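Local coordinates for imelysin-like protein (Psychrobacter arcticus, PDB 3PF0) that is of unknown function but belongs to the imelysin-like (M75 peptidase) family and has been proposed to be a metalloendopeptidase, at residues A[52-57]-A[228-233]; A[61-66]-A[205-210]; A[114-119]-A[234-239]; A[347-350]-A[355-358]. All blocks are in the same frame, centred on the assembly; numbering follows the deposited sequence. Where two conformers were deposited one is given.

How the interactions relate
Interactions 1 and 3 are buried, whereas interactions 2 and 4 each have a solvent side. Helix 48-84 serves interactions 1 and 2, and helix 225-250 serves interactions 1 and 3. Chemistry follows place: an aromatic cluster with one N-H to hydroxyl bond in interaction 1, a methyl on an indole face in interaction 2, leucines against a loop with a tentative water bridge at its margin in interaction 3, and methyls against backbone in interaction 4. Ser-233 ties interaction 1 to interaction 3 through Met-114 O and Asn-116 N, and Asn-232 ties it to the tail of interaction 4. Interactions 2 and 4 do not touch, their nearest atoms lying about 11 Å apart.

Interaction 1 of 4, residues A[52-57]-A[228-233]; sequences KTYLTH and NQWFNS
Tyr-54 reaches across to Trp-230 and Phe-231 with its phenol end, and the two aromatic partners receive it differently. Toward Trp-230 the side chains meet at roughly a right angle. The indole NE1 donates to Tyr-54 OH over 3.0 Å with an N-H...O angle of 152°, so the hydroxyl sits at the pyrrole edge, tilted slightly from the indole plane. The rings themselves are oblique: the Tyr-54 centroid and that of the five-membered ring of Trp-230 are 5.6 Å apart with planes at 65°, and Tyr-54 CE2 rests 3.8 Å from Trp-230 CD1. Tyr-54 and Phe-231 come at each other from opposite directions. Their rings lie almost parallel, at 6°, but the 6.0 Å between these two centroids is spanned rim to rim, neither ring overlying the other, and Phe-231 CZ comes within 3.3 Å of Tyr-54 OH. The three rings form an aromatic cluster joining helix 48-84 to helix 225-250 inside this helical protein. Within it, Trp-230 CD1 stands 3.5 Å above the plane of Phe-231, offset toward its rim, so the consecutive aromatics also touch each other. Their first torsions differ: Trp-230 carries CG opposite its backbone N, Phe-231 opposite its carbonyl carbon, which lets neighbouring residues of one helix converge on a single phenol. Val-287, Leu-288 and Ile-291 of helix 286-292 pack on Tyr-54, while Val-58 and Val-63 touch Trp-230.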
loop_
_atom_site.group_PDB
_atom_site.type_symbol
_atom_site.label_atom_id
_atom_site.label_comp_id
_atom_site.label_asym_id
_atom_site.label_seq_id
_atom_site.Cartn_x
_atom_site.Cartn_y
_atom_site.Cartn_z
ATOM N N LYS A 52 -7.689 21.537 -11.230
ATOM C CA LYS A 52 -7.943 20.575 -12.307
ATOM C C LYS A 52 -6.613 19.964 -12.808
ATOM O O LYS A 52 -6.514 18.739 -12.922
ATOM C CB LYS A 52 -8.706 21.257 -13.459
ATOM C CG LYS A 52 -9.024 20.354 -14.647
ATOM C CD LYS A 52 -9.671 21.135 -15.775
ATOM C CE LYS A 52 -10.097 20.251 -16.916
ATOM N NZ LYS A 52 -10.634 21.058 -18.042
ATOM N N THR A 53 -5.602 20.826 -13.066
ATOM C CA THR A 53 -4.257 20.469 -13.543
ATOM C C THR A 53 -3.546 19.567 -12.511
ATOM O O THR A 53 -2.955 18.557 -12.907
ATOM C CB THR A 53 -3.455 21.758 -13.857
ATOM O OG1 THR A 53 -4.116 22.484 -14.901
ATOM C CG2 THR A 53 -2.013 21.484 -14.274
ATOM N N TYR A 54 -3.623 19.913 -11.204
ATOM C CA TYR A 54 -2.986 19.122 -10.144
ATOM C C TYR A 54 -3.611 17.726 -10.053
ATOM O O TYR A 54 -2.868 16.746 -10.058
ATOM C CB TYR A 54 -3.027 19.842 -8.782
ATOM C CG TYR A 54 -2.503 19.002 -7.634
ATOM C CD1 TYR A 54 -1.140 18.748 -7.494
ATOM C CD2 TYR A 54 -3.368 18.465 -6.688
ATOM C CE1 TYR A 54 -0.654 17.963 -6.447
ATOM C CE2 TYR A 54 -2.896 17.671 -5.641
ATOM C CZ TYR A 54 -1.537 17.428 -5.522
ATOM O OH TYR A 54 -1.078 16.652 -4.489
ATOM N N LEU A 55 -4.960 17.641 -10.006
ATOM C CA LEU A 55 -5.717 16.382 -9.926
ATOM C C LEU A 55 -5.474 15.498 -11.166
ATOM O O LEU A 55 -5.395 14.281 -11.027
ATOM C CB LEU A 55 -7.225 16.646 -9.742
ATOM C CG LEU A 55 -7.674 17.258 -8.396
ATOM C CD1 LEU A 55 -9.060 17.836 -8.508
ATOM C CD2 LEU A 55 -7.610 16.239 -7.246
ATOM N N THR A 56 -5.309 16.107 -12.357
ATOM C CA THR A 56 -4.998 15.394 -13.605
ATOM C C THR A 56 -3.578 14.812 -13.501
ATOM O O THR A 56 -3.351 13.673 -13.919
ATOM C CB THR A 56 -5.176 16.327 -14.817
ATOM O OG1 THR A 56 -6.524 16.800 -14.830
ATOM C CG2 THR A 56 -4.872 15.647 -16.142
ATOM N N HIS A 57 -2.644 15.583 -12.910
ATOM C CA HIS A 57 -1.255 15.177 -12.710
ATOM C C HIS A 57 -1.181 14.018 -11.672
ATOM O O HIS A 57 -0.386 13.092 -11.846
ATOM C CB HIS A 57 -0.406 16.403 -12.301
ATOM C CG HIS A 57 0.734 16.102 -11.385
ATOM N ND1 HIS A 57 1.945 15.656 -11.869
ATOM C CD2 HIS A 57 0.810 16.202 -10.038
ATOM C CE1 HIS A 57 2.711 15.479 -10.807
ATOM N NE2 HIS A 57 2.070 15.799 -9.685
ATOM N N ASN A 228 -10.112 17.252 -1.648
ATOM C CA ASN A 228 -10.439 16.823 -0.288
ATOM C C ASN A 228 -10.262 15.305 -0.126
ATOM O O ASN A 228 -9.640 14.874 0.845
ATOM C CB ASN A 228 -11.858 17.242 0.112
ATOM C CG ASN A 228 -12.093 17.164 1.602
ATOM O OD1 ASN A 228 -11.577 17.973 2.379
ATOM N ND2 ASN A 228 -12.849 16.169 2.043
ATOM N N GLN A 229 -10.773 14.510 -1.089
ATOM C CA GLN A 229 -10.691 13.053 -1.062
ATOM C C GLN A 229 -9.252 12.576 -1.188
ATOM O O GLN A 229 -8.870 11.645 -0.482
ATOM C CB GLN A 229 -11.560 12.416 -2.167
ATOM C CG GLN A 229 -11.840 10.926 -1.900
ATOM C CD GLN A 229 -13.062 10.367 -2.580
ATOM O OE1 GLN A 229 -13.418 10.727 -3.711
ATOM N NE2 GLN A 229 -13.684 9.407 -1.925
ATOM N N TRP A 230 -8.470 13.194 -2.091
ATOM C CA TRP A 230 -7.073 12.855 -2.351
ATOM C C TRP A 230 -6.196 13.026 -1.086
ATOM O O TRP A 230 -5.494 12.087 -0.716
ATOM C CB TRP A 230 -6.528 13.693 -3.528
ATOM C CG TRP A 230 -5.028 13.709 -3.679
ATOM C CD1 TRP A 230 -4.213 14.794 -3.574
ATOM C CD2 TRP A 230 -4.171 12.588 -3.954
ATOM N NE1 TRP A 230 -2.903 14.428 -3.789
ATOM C CE2 TRP A 230 -2.847 13.081 -4.029
ATOM C CE3 TRP A 230 -4.390 11.207 -4.122
ATOM C CZ2 TRP A 230 -1.748 12.249 -4.277
ATOM C CZ3 TRP A 230 -3.300 10.383 -4.362
ATOM C CH2 TRP A 230 -1.998 10.905 -4.449
ATOM N N PHE A 231 -6.243 14.198 -0.428
ATOM C CA PHE A 231 -5.412 14.448 0.745
ATOM C C PHE A 231 -5.905 13.696 1.983
ATOM O O PHE A 231 -5.088 13.368 2.848
ATOM C CB PHE A 231 -5.269 15.944 1.027
ATOM C CG PHE A 231 -4.304 16.596 0.077
ATOM C CD1 PHE A 231 -2.932 16.465 0.257
ATOM C CD2 PHE A 231 -4.760 17.297 -1.032
ATOM C CE1 PHE A 231 -2.035 17.042 -0.643
ATOM C CE2 PHE A 231 -3.863 17.862 -1.938
ATOM C CZ PHE A 231 -2.507 17.732 -1.736
ATOM N N ASN A 232 -7.210 13.383 2.058
ATOM C CA ASN A 232 -7.710 12.587 3.171
ATOM C C ASN A 232 -7.262 11.138 2.983
ATOM O O ASN A 232 -7.025 10.438 3.966
ATOM C CB ASN A 232 -9.219 12.699 3.322
ATOM C CG ASN A 232 -9.594 13.834 4.229
ATOM O OD1 ASN A 232 -9.540 13.709 5.456
ATOM N ND2 ASN A 232 -9.885 14.995 3.648
ATOM N N SER A 233 -7.089 10.720 1.720
ATOM C CA SER A 233 -6.588 9.400 1.359
ATOM C C SER A 233 -5.125 9.284 1.800
ATOM O O SER A 233 -4.734 8.255 2.351
ATOM C CB SER A 233 -6.716 9.173 -0.146
ATOM O OG SER A 233 -6.384 7.839 -0.490
#

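Interaction 2 of 4, residues A[61-66]-A[205-210]; sequences DMVIPA and KNWQQN
The indole of Trp-207 takes the CG1 methyl of Val-63 over the centre of one face. That methyl is 3.6 Å from the centroid of the six-membered ring and 15° off its normal, a CH-pi contact, equally near Trp-207 CD2 and CE2, the bond shared by the two rings. Val-63 achieves this because CG1 extends opposite the backbone N (chi1 176°), sending one branch across the indole at about a right angle. The opposite face carries Pro-119, with CD over the NE1 side; the Tyr-67 ring also meets the indole. Beside the ring, Ile-64 CG1 lies 3.8 Å from Trp-207 CB. The other branch of Ile-64, CG2, comes tentatively to 3.8 Å from Gln-208 NE2 in the conformer given, while Ile-64 CD1 reaches 4.0 Å from Trp-207 O. The axes of 61-66 and 205-210 pass 9.6 Å apart and run roughly antiparallel, at 146°, with Ile-64 and Trp-207 closest in backbone register. Helix 48-84 is irregular here, with a wider pi-type turn at 61-63 and a kink at Pro-65. With no hydrogen bond across the pair, dispersion and the CH-pi contact hold it; the exposed Gln-208 edges it, less certainly placed because two conformers were deposited.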
loop_
_atom_site.group_PDB
_atom_site.type_symbol
_atom_site.label_atom_id
_atom_site.label_comp_id
_atom_site.label_asym_id
_atom_site.label_seq_id
_atom_site.Cartn_x
_atom_site.Cartn_y
_atom_site.Cartn_z
ATOM N N ASP A 61 0.385 10.769 -13.124
ATOM C CA ASP A 61 1.766 10.561 -12.686
ATOM C C ASP A 61 1.908 9.775 -11.371
ATOM O O ASP A 61 3.029 9.372 -11.048
ATOM C CB ASP A 61 2.499 11.908 -12.570
ATOM C CG ASP A 61 2.543 12.696 -13.879
ATOM O OD1 ASP A 61 2.495 12.063 -14.965
ATOM O OD2 ASP A 61 2.638 13.941 -13.820
HETATM N N MSE A 62 0.812 9.520 -10.635
HETATM C CA MSE A 62 0.962 8.799 -9.371
HETATM C C MSE A 62 0.006 7.619 -9.202
HETATM O O MSE A 62 0.477 6.514 -8.940
HETATM C CB MSE A 62 0.827 9.752 -8.178
HETATM C CG MSE A 62 2.063 10.615 -7.989
HETATM SE SE MSE A 62 1.967 11.738 -6.430
HETATM C CE MSE A 62 3.284 13.103 -6.935
ATOM N N VAL A 63 -1.311 7.842 -9.343
ATOM C CA VAL A 63 -2.333 6.816 -9.114
ATOM C C VAL A 63 -2.221 5.681 -10.161
ATOM O O VAL A 63 -1.967 4.529 -9.774
ATOM C CB VAL A 63 -3.761 7.420 -9.053
ATOM C CG1 VAL A 63 -4.818 6.333 -8.902
ATOM C CG2 VAL A 63 -3.877 8.449 -7.929
ATOM N N ILE A 64 -2.410 6.012 -11.461
ATOM C CA ILE A 64 -2.354 5.061 -12.577
ATOM C C ILE A 64 -0.962 4.365 -12.606
ATOM O O ILE A 64 -0.973 3.134 -12.618
ATOM C CB ILE A 64 -2.771 5.700 -13.940
ATOM C CG1 ILE A 64 -4.274 6.095 -13.902
ATOM C CG2 ILE A 64 -2.484 4.756 -15.121
ATOM C CD1 ILE A 64 -4.743 7.163 -14.917
ATOM N N PRO A 65 0.209 5.064 -12.496
ATOM C CA PRO A 65 1.498 4.342 -12.486
ATOM C C PRO A 65 1.663 3.372 -11.315
ATOM O O PRO A 65 2.238 2.302 -11.519
ATOM C CB PRO A 65 2.536 5.470 -12.407
ATOM C CG PRO A 65 1.855 6.630 -13.020
ATOM C CD PRO A 65 0.442 6.524 -12.511
ATOM N N ALA A 66 1.137 3.714 -10.113
ATOM C CA ALA A 66 1.227 2.839 -8.942
ATOM C C ALA A 66 0.456 1.549 -9.177
ATOM O O ALA A 66 0.976 0.473 -8.887
ATOM C CB ALA A 66 0.709 3.540 -7.704
ATOM N N LYS A 205 -7.186 -0.236 -15.453
ATOM C CA LYS A 205 -8.046 0.071 -16.612
ATOM C C LYS A 205 -9.203 1.000 -16.230
ATOM O O LYS A 205 -9.564 1.876 -17.014
ATOM C CB LYS A 205 -8.607 -1.208 -17.255
ATOM C CG LYS A 205 -7.624 -1.924 -18.177
ATOM C CD LYS A 205 -8.337 -2.933 -19.074
ATOM N N ASN A 206 -9.759 0.814 -15.015
ATOM C CA ASN A 206 -10.863 1.594 -14.451
ATOM C C ASN A 206 -10.442 3.052 -14.200
ATOM O O ASN A 206 -11.190 3.964 -14.545
ATOM C CB ASN A 206 -11.343 0.936 -13.146
ATOM C CG ASN A 206 -12.758 1.268 -12.730
ATOM O OD1 ASN A 206 -13.230 2.395 -12.857
ATOM N ND2 ASN A 206 -13.423 0.315 -12.093
ATOM N N TRP A 207 -9.257 3.260 -13.593
ATOM C CA TRP A 207 -8.696 4.585 -13.337
ATOM C C TRP A 207 -8.384 5.307 -14.657
ATOM O O TRP A 207 -8.660 6.501 -14.751
ATOM C CB TRP A 207 -7.438 4.483 -12.463
ATOM C CG TRP A 207 -7.735 4.714 -11.011
ATOM C CD1 TRP A 207 -7.941 3.761 -10.056
ATOM C CD2 TRP A 207 -8.024 5.975 -10.389
ATOM N NE1 TRP A 207 -8.304 4.351 -8.869
ATOM C CE2 TRP A 207 -8.344 5.712 -9.039
ATOM C CE3 TRP A 207 -8.022 7.309 -10.838
ATOM C CZ2 TRP A 207 -8.620 6.735 -8.121
ATOM C CZ3 TRP A 207 -8.321 8.320 -9.936
ATOM C CH2 TRP A 207 -8.608 8.031 -8.592
ATOM N N GLN A 208 -7.833 4.581 -15.670
ATOM C CA GLN A 208 -7.504 5.142 -16.988
ATOM C C GLN A 208 -8.764 5.629 -17.694
ATOM O O GLN A 208 -8.734 6.658 -18.369
ATOM C CB GLN A 208 -6.769 4.116 -17.868
ATOM C CG GLN A 208 -5.288 3.975 -17.515
ATOM C CD GLN A 208 -4.585 2.813 -18.179
ATOM O OE1 GLN A 208 -5.182 1.784 -18.527
ATOM N NE2 GLN A 208 -3.274 2.930 -18.308
ATOM N N GLN A 209 -9.875 4.906 -17.508
ATOM C CA GLN A 209 -11.165 5.219 -18.102
ATOM C C GLN A 209 -11.926 6.308 -17.345
ATOM O O GLN A 209 -12.453 7.217 -17.987
ATOM C CB GLN A 209 -12.023 3.935 -18.142
ATOM C CG GLN A 209 -13.399 4.094 -18.782
ATOM C CD GLN A 209 -13.333 4.334 -20.269
ATOM O OE1 GLN A 209 -12.746 3.559 -21.027
ATOM N NE2 GLN A 209 -13.978 5.395 -20.721
ATOM N N ASN A 210 -12.006 6.206 -15.996
ATOM C CA ASN A 210 -12.872 7.075 -15.193
ATOM C C ASN A 210 -12.177 8.084 -14.241
ATOM O O ASN A 210 -12.860 8.604 -13.357
ATOM C CB ASN A 210 -13.815 6.179 -14.351
ATOM C CG ASN A 210 -14.619 5.171 -15.150
ATOM O OD1 ASN A 210 -15.411 5.520 -16.030
ATOM N ND2 ASN A 210 -14.453 3.892 -14.842
#

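Interaction 3 of 4, residues A[114-119]-A[234-239]; sequences MVNFGP and LLSLVE
Met-114, a selenomethionine here, meets Leu-234 and Leu-237 with the start of its side chain and its backbone, not with its selenium. CB lies 4.0 Å from Leu-234 CD2 and 4.1 Å from Leu-237 CD2, and Met-114 N is 3.9 Å from Leu-237 CD1. CG is placed between the backbone N and the carbonyl carbon (chi1 71°), and the chain bends again at chi3 (119°), so its end leads away from 234-239, toward Ala-66 and Trp-230. Just before the leucines, Ser-233 OG hydrogen-bonds both Met-114 O and Asn-116 N. Val-115 turns its side chain away from 234-239, packing on Trp-230 and Trp-207. Asn-116 points back: its ND2 comes 3.3 Å from Ser-236 OG, and a water accepts from ND2 at 3.1 Å while lying 2.7 Å from Ser-236 OG. Because Ser-236 was deposited in two conformers, this bridge is provisional. Further on, Phe-117 packs on Gln-229 and Ser-233, and Pro-119 on Trp-207, carrying the loop that follows helix 92-112 across toward helix 183-214. The chemistry therefore divides: leucine methyls seal the buried beginning of the loop against the helix, while the exposed Asn-116 end is polar and may be bridged by water.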
loop_
_atom_site.group_PDB
_atom_site.type_symbol
_atom_site.label_atom_id
_atom_site.label_comp_id
_atom_site.label_asym_id
_atom_site.label_seq_id
_atom_site.Cartn_x
_atom_site.Cartn_y
_atom_site.Cartn_z
HETATM N N MSE A 114 -1.887 4.352 -1.227
HETATM C CA MSE A 114 -2.004 5.799 -0.999
HETATM C C MSE A 114 -3.434 6.264 -1.368
HETATM O O MSE A 114 -3.869 7.309 -0.904
HETATM C CB MSE A 114 -0.942 6.571 -1.816
HETATM C CG MSE A 114 -1.216 6.583 -3.320
HETATM SE SE MSE A 114 0.050 7.606 -4.377
HETATM C CE MSE A 114 0.718 6.190 -5.467
ATOM N N VAL A 115 -4.125 5.486 -2.236
ATOM C CA VAL A 115 -5.510 5.669 -2.685
ATOM C C VAL A 115 -6.360 4.654 -1.895
ATOM O O VAL A 115 -6.092 3.453 -1.957
ATOM C CB VAL A 115 -5.637 5.510 -4.233
ATOM C CG1 VAL A 115 -7.093 5.519 -4.692
ATOM C CG2 VAL A 115 -4.850 6.594 -4.955
ATOM N N ASN A 116 -7.329 5.138 -1.110
ATOM C CA ASN A 116 -8.195 4.287 -0.282
ATOM C C ASN A 116 -9.660 4.350 -0.773
ATOM O O ASN A 116 -10.580 3.968 -0.050
ATOM C CB ASN A 116 -8.090 4.713 1.198
ATOM C CG ASN A 116 -8.712 6.059 1.508
ATOM O OD1 ASN A 116 -8.947 6.893 0.618
ATOM N ND2 ASN A 116 -9.047 6.280 2.776
ATOM N N PHE A 117 -9.864 4.815 -2.008
ATOM C CA PHE A 117 -11.191 4.973 -2.588
ATOM C C PHE A 117 -11.203 4.509 -4.033
ATOM O O PHE A 117 -10.150 4.241 -4.604
ATOM C CB PHE A 117 -11.617 6.457 -2.489
ATOM C CG PHE A 117 -10.711 7.426 -3.216
ATOM C CD1 PHE A 117 -9.555 7.913 -2.612
ATOM C CD2 PHE A 117 -11.031 7.880 -4.494
ATOM C CE1 PHE A 117 -8.711 8.799 -3.291
ATOM C CE2 PHE A 117 -10.189 8.770 -5.170
ATOM C CZ PHE A 117 -9.042 9.232 -4.560
ATOM N N GLY A 118 -12.394 4.439 -4.612
ATOM C CA GLY A 118 -12.579 4.092 -6.013
ATOM C C GLY A 118 -12.476 2.629 -6.396
ATOM O O GLY A 118 -12.889 1.754 -5.637
ATOM N N PRO A 119 -11.980 2.358 -7.627
ATOM C CA PRO A 119 -11.929 0.977 -8.149
ATOM C C PRO A 119 -11.316 -0.082 -7.226
ATOM O O PRO A 119 -11.803 -1.214 -7.235
ATOM C CB PRO A 119 -11.072 1.111 -9.408
ATOM C CG PRO A 119 -11.248 2.498 -9.835
ATOM C CD PRO A 119 -11.498 3.326 -8.632
ATOM N N LEU A 234 -4.330 10.354 1.571
ATOM C CA LEU A 234 -2.921 10.406 1.961
ATOM C C LEU A 234 -2.803 10.419 3.471
ATOM O O LEU A 234 -1.930 9.737 4.015
ATOM C CB LEU A 234 -2.190 11.613 1.350
ATOM C CG LEU A 234 -2.005 11.630 -0.175
ATOM C CD1 LEU A 234 -1.296 12.895 -0.607
ATOM C CD2 LEU A 234 -1.246 10.394 -0.676
ATOM N N LEU A 235 -3.714 11.148 4.154
ATOM C CA LEU A 235 -3.751 11.210 5.620
ATOM C C LEU A 235 -4.077 9.815 6.184
ATOM O O LEU A 235 -3.450 9.401 7.167
ATOM C CB LEU A 235 -4.763 12.273 6.100
ATOM C CG LEU A 235 -5.132 12.328 7.600
ATOM C CD1 LEU A 235 -3.921 12.635 8.497
ATOM C CD2 LEU A 235 -6.239 13.331 7.835
ATOM N N SER A 236 -5.041 9.097 5.541
ATOM C CA SER A 236 -5.463 7.746 5.927
ATOM C C SER A 236 -4.304 6.758 5.811
ATOM O O SER A 236 -4.208 5.841 6.616
ATOM C CB SER A 236 -6.632 7.283 5.064
ATOM O OG SER A 236 -7.089 5.994 5.441
ATOM N N LEU A 237 -3.417 6.950 4.805
ATOM C CA LEU A 237 -2.254 6.085 4.570
ATOM C C LEU A 237 -1.338 6.052 5.805
ATOM O O LEU A 237 -0.981 4.969 6.264
ATOM C CB LEU A 237 -1.462 6.545 3.319
ATOM C CG LEU A 237 -0.193 5.744 2.963
ATOM C CD1 LEU A 237 -0.533 4.348 2.442
ATOM C CD2 LEU A 237 0.635 6.470 1.938
ATOM N N VAL A 238 -0.979 7.229 6.341
ATOM C CA VAL A 238 -0.085 7.354 7.495
ATOM C C VAL A 238 -0.856 7.057 8.813
ATOM O O VAL A 238 -0.249 6.515 9.743
ATOM C CB VAL A 238 0.675 8.717 7.491
ATOM C CG1 VAL A 238 -0.264 9.902 7.326
ATOM C CG2 VAL A 238 1.596 8.892 8.702
ATOM N N GLU A 239 -2.172 7.372 8.884
ATOM C CA GLU A 239 -2.957 7.103 10.091
ATOM C C GLU A 239 -3.128 5.592 10.307
ATOM O O GLU A 239 -2.848 5.118 11.405
ATOM C CB GLU A 239 -4.314 7.821 10.057
ATOM C CG GLU A 239 -4.437 8.876 11.147
ATOM C CD GLU A 239 -5.522 9.929 11.004
ATOM O OE1 GLU A 239 -6.429 9.760 10.156
ATOM O OE2 GLU A 239 -5.468 10.926 11.759
HETATM O O HOH W 1 -8.250 3.736 4.449
#

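Interaction 4 of 4, residues A[347-350]-A[355-358]; sequences QLIP and RVGF
The CG2 methyl of Ile-349 presses against the peptide between Arg-355 and Val-356, and this is the tight part of the contact. It lies 3.6 Å from Arg-355 C and 3.7 Å from Val-356 N, so a methyl meets backbone as much as side chain. The same CG2 is 3.8 Å from Val-356 CG2, while Ile-349 CD1 comes 4.0 Å from that valine methyl; the two side chains cross at about a right angle. The methyls that meet are the Ile-349 branch opposite its backbone N and the Val-356 branch opposite its carbonyl carbon. Ile-349 itself is buried, with Leu-235 and Ile-344 touching it too. Val-356, though exposed overall, packs through CG2; Arg-355 is the loose side. Its side chain turns away, no nearer than 5.3 Å to 347-350, its guanidinium NH2 forming a salt bridge with Asp-224. Phe-358, also exposed, packs on Asn-228 and Gln-229 of helix 225-250. No hydrogen bond spans the two segments; the tail is instead pinned by Asn-228 OD1 at Arg-355 N and by Asn-232, which bonds Arg-355 O and Gly-357 N. Together these features describe a C-terminal tail that turns back after the last helix and runs across the outside of the junction between helix 327-351 and helix 225-250 of the helical imelysin-like fold.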
loop_
_atom_site.group_PDB
_atom_site.type_symbol
_atom_site.label_atom_id
_atom_site.label_comp_id
_atom_site.label_asym_id
_atom_site.label_seq_id
_atom_site.Cartn_x
_atom_site.Cartn_y
_atom_site.Cartn_z
ATOM N N GLN A 347 -1.606 21.710 9.550
ATOM C CA GLN A 347 -0.887 22.668 8.706
ATOM C C GLN A 347 -1.210 22.482 7.222
ATOM O O GLN A 347 -1.534 23.459 6.555
ATOM C CB GLN A 347 0.634 22.588 8.931
ATOM C CG GLN A 347 1.119 23.308 10.189
ATOM C CD GLN A 347 2.628 23.332 10.329
ATOM O OE1 GLN A 347 3.385 23.334 9.348
ATOM N NE2 GLN A 347 3.104 23.395 11.564
ATOM N N LEU A 348 -1.125 21.246 6.699
ATOM C CA LEU A 348 -1.371 21.000 5.272
ATOM C C LEU A 348 -2.845 21.191 4.835
ATOM O O LEU A 348 -3.087 21.953 3.895
ATOM C CB LEU A 348 -0.865 19.607 4.837
ATOM C CG LEU A 348 -0.965 19.266 3.336
ATOM C CD1 LEU A 348 -0.005 20.105 2.499
ATOM C CD2 LEU A 348 -0.742 17.793 3.091
ATOM N N ILE A 349 -3.796 20.477 5.465
ATOM C CA ILE A 349 -5.224 20.520 5.123
ATOM C C ILE A 349 -5.809 21.964 5.289
ATOM O O ILE A 349 -6.441 22.418 4.329
ATOM C CB ILE A 349 -6.019 19.420 5.899
ATOM C CG1 ILE A 349 -5.822 18.041 5.208
ATOM C CG2 ILE A 349 -7.506 19.762 6.044
ATOM C CD1 ILE A 349 -6.292 16.789 5.986
ATOM N N PRO A 350 -5.591 22.732 6.399
ATOM C CA PRO A 350 -6.173 24.093 6.463
ATOM C C PRO A 350 -5.555 25.090 5.468
ATOM O O PRO A 350 -6.256 26.012 5.046
ATOM C CB PRO A 350 -5.914 24.529 7.905
ATOM C CG PRO A 350 -4.770 23.719 8.345
ATOM C CD PRO A 350 -4.892 22.400 7.660
ATOM N N ARG A 355 -10.862 19.886 4.315
ATOM C CA ARG A 355 -11.289 19.435 5.650
ATOM C C ARG A 355 -10.690 18.101 6.081
ATOM O O ARG A 355 -10.436 17.227 5.250
ATOM C CB ARG A 355 -12.827 19.319 5.711
ATOM C CG ARG A 355 -13.563 20.643 5.476
ATOM C CD ARG A 355 -14.842 20.488 4.663
ATOM N NE ARG A 355 -14.626 19.833 3.368
ATOM C CZ ARG A 355 -14.250 20.456 2.254
ATOM N NH1 ARG A 355 -14.033 21.766 2.256
ATOM N NH2 ARG A 355 -14.079 19.771 1.131
ATOM N N VAL A 356 -10.490 17.950 7.406
ATOM C CA VAL A 356 -10.015 16.721 8.042
ATOM C C VAL A 356 -11.241 15.808 8.127
ATOM O O VAL A 356 -12.179 16.108 8.865
ATOM C CB VAL A 356 -9.342 16.970 9.432
ATOM C CG1 VAL A 356 -8.936 15.657 10.101
ATOM C CG2 VAL A 356 -8.138 17.900 9.316
ATOM N N GLY A 357 -11.255 14.761 7.310
ATOM C CA GLY A 357 -12.355 13.809 7.249
ATOM C C GLY A 357 -13.198 13.939 5.999
ATOM O O GLY A 357 -13.586 15.049 5.616
ATOM N N PHE A 358 -13.480 12.789 5.349
ATOM C CA PHE A 358 -14.292 12.712 4.133
ATOM C C PHE A 358 -15.600 11.977 4.421
ATOM O O PHE A 358 -16.672 12.468 4.074
ATOM C CB PHE A 358 -13.517 12.023 2.992
ATOM C CG PHE A 358 -14.150 12.191 1.631
ATOM C CD1 PHE A 358 -13.898 13.322 0.863
ATOM C CD2 PHE A 358 -15.001 11.220 1.115
ATOM C CE1 PHE A 358 -14.502 13.491 -0.387
ATOM C CE2 PHE A 358 -15.606 11.388 -0.134
ATOM C CZ PHE A 358 -15.342 12.517 -0.883
#